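Local coordinates for uncharacterized protein (Bacteroides caccae, PDB 4L7A) that is of unknown function but probably acts as a zinc-dependent metallopeptidase of the HExxH type, at residues A[188-193]-A[199-204]. Residues are numbered along the deposited sequence; the frame is centred on the assembly and turned at random.
Sequences TPYAGS and IAEVTA
Glu201, on helix 195-208, reaches to the preceding loop, its carboxylate meeting Thr188 and the Tyr190 ring edge, its aliphatic stem Ala191. Thr188 OG1 donates a 2.6 Å hydrogen bond to Glu201 OE1, entering on the anti lone pair, the one turned away from OE2. The same hydroxyl accepts from Ala191 N at 3.1 Å, with an N-H...O angle of 151°. In this ST motif, closed over the turn 188-191, the N-H occupies an acceptor position on OG1, consistent with its donating to OE1. With chi1 at 58°, Thr188 OG1 sits between its own backbone N and carbonyl carbon, where it can meet both partners; CG2 also lies 3.4 Å from Glu201 OE1. Ala191 meets the stem of the glutamate, CB to Glu201 CB at 3.7 Å, and a bend at chi2 (-72°) folds the chain beyond it. Tyr190 brings its ring edge to the carboxylate, CD2 lying 4.0 Å from Glu201 CD, while Trp173 stacks edge-to-face with that ring. The second oxygen, Glu201 OE2, bonds His144 ND1, and OE1 is also salt-bridged to Lys140. His144 is the first histidine of an HExxH motif and so a probable zinc ligand, as in other peptidases of this clan. Glu201 therefore resembles the thermolysin aspartate that orients such a histidine, and the hydroxyl and lysine on OE1 would fix the carboxylate's rotation for that second-shell task.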
loop_
_atom_site.group_PDB
_atom_site.type_symbol
_atom_site.label_atom_id
_atom_site.label_comp_id
_atom_site.label_asym_id
_atom_site.label_seq_id
_atom_site.Cartn_x
_atom_site.Cartn_y
_atom_site.Cartn_z
ATOM N N THR A 188 -6.210 11.812 -8.005
ATOM C CA THR A 188 -7.146 11.761 -6.899
ATOM C C THR A 188 -7.216 13.145 -6.288
ATOM O O THR A 188 -6.338 13.970 -6.507
ATOM C CB THR A 188 -6.635 10.823 -5.753
ATOM O OG1 THR A 188 -5.358 11.259 -5.265
ATOM C CG2 THR A 188 -6.549 9.432 -6.197
ATOM N N PRO A 189 -8.220 13.412 -5.471
ATOM C CA PRO A 189 -8.237 14.702 -4.740
ATOM C C PRO A 189 -6.998 14.933 -3.926
ATOM O O PRO A 189 -6.443 16.034 -3.951
ATOM C CB PRO A 189 -9.437 14.547 -3.806
ATOM C CG PRO A 189 -10.390 13.698 -4.621
ATOM C CD PRO A 189 -9.488 12.683 -5.328
ATOM N N TYR A 190 -6.535 13.900 -3.216
ATOM C CA TYR A 190 -5.322 14.007 -2.390
ATOM C C TYR A 190 -4.049 14.329 -3.166
ATOM O O TYR A 190 -3.171 15.039 -2.674
ATOM C CB TYR A 190 -5.130 12.700 -1.602
ATOM C CG TYR A 190 -4.132 12.789 -0.509
ATOM C CD1 TYR A 190 -4.191 13.788 0.424
ATOM C CD2 TYR A 190 -3.200 11.824 -0.332
ATOM C CE1 TYR A 190 -3.284 13.845 1.458
ATOM C CE2 TYR A 190 -2.271 11.891 0.712
ATOM C CZ TYR A 190 -2.332 12.860 1.583
ATOM O OH TYR A 190 -1.429 12.898 2.630
ATOM N N ALA A 191 -3.963 13.850 -4.392
ATOM C CA ALA A 191 -2.843 14.203 -5.288
ATOM C C ALA A 191 -2.804 15.683 -5.608
ATOM O O ALA A 191 -1.723 16.251 -5.822
ATOM C CB ALA A 191 -2.901 13.419 -6.554
ATOM N N GLY A 192 -3.954 16.324 -5.566
ATOM C CA GLY A 192 -4.046 17.769 -5.724
ATOM C C GLY A 192 -3.657 18.604 -4.468
ATOM O O GLY A 192 -3.912 19.806 -4.435
ATOM N N SER A 193 -3.076 17.999 -3.428
ATOM C CA SER A 193 -2.738 18.781 -2.234
ATOM C C SER A 193 -1.347 19.463 -2.364
ATOM O O SER A 193 -1.206 20.685 -2.240
ATOM C CB SER A 193 -2.775 17.874 -0.985
ATOM O OG SER A 193 -1.990 16.698 -1.153
ATOM N N ILE A 199 3.061 12.932 -6.546
ATOM C CA ILE A 199 3.853 11.891 -7.100
ATOM C C ILE A 199 3.672 10.527 -6.346
ATOM O O ILE A 199 3.659 9.472 -7.005
ATOM C CB ILE A 199 5.297 12.317 -7.248
ATOM C CG1 ILE A 199 6.046 11.234 -8.003
ATOM C CG2 ILE A 199 5.957 12.692 -5.891
ATOM C CD1 ILE A 199 7.474 11.608 -8.348
ATOM N N ALA A 200 3.471 10.529 -5.018
ATOM C CA ALA A 200 3.193 9.291 -4.310
ATOM C C ALA A 200 1.858 8.669 -4.786
ATOM O O ALA A 200 1.764 7.457 -4.911
ATOM C CB ALA A 200 3.168 9.484 -2.769
ATOM N N GLU A 201 0.871 9.520 -5.085
ATOM C CA GLU A 201 -0.437 9.073 -5.570
ATOM C C GLU A 201 -0.379 8.542 -6.988
ATOM O O GLU A 201 -1.021 7.532 -7.290
ATOM C CB GLU A 201 -1.461 10.191 -5.504
ATOM C CG GLU A 201 -1.961 10.527 -4.068
ATOM C CD GLU A 201 -2.870 9.420 -3.520
ATOM O OE1 GLU A 201 -4.078 9.475 -3.840
ATOM O OE2 GLU A 201 -2.379 8.491 -2.827
ATOM N N VAL A 202 0.366 9.207 -7.861
ATOM C CA VAL A 202 0.490 8.718 -9.228
ATOM C C VAL A 202 1.082 7.332 -9.175
ATOM O O VAL A 202 0.583 6.421 -9.767
ATOM C CB VAL A 202 1.291 9.689 -10.098
ATOM C CG1 VAL A 202 1.651 9.051 -11.441
ATOM C CG2 VAL A 202 0.506 10.955 -10.314
ATOM N N THR A 203 2.138 7.146 -8.404
ATOM C CA THR A 203 2.799 5.855 -8.273
ATOM C C THR A 203 1.879 4.771 -7.701
ATOM O O THR A 203 1.763 3.669 -8.252
ATOM C CB THR A 203 4.041 5.986 -7.324
ATOM O OG1 THR A 203 4.894 7.068 -7.733
ATOM C CG2 THR A 203 4.850 4.693 -7.306
ATOM N N ALA A 204 1.188 5.082 -6.588
ATOM C CA ALA A 204 0.316 4.139 -5.917
ATOM C C ALA A 204 -0.934 3.809 -6.733
ATOM O O ALA A 204 -1.398 2.640 -6.721
ATOM C CB ALA A 204 -0.118 4.682 -4.586
#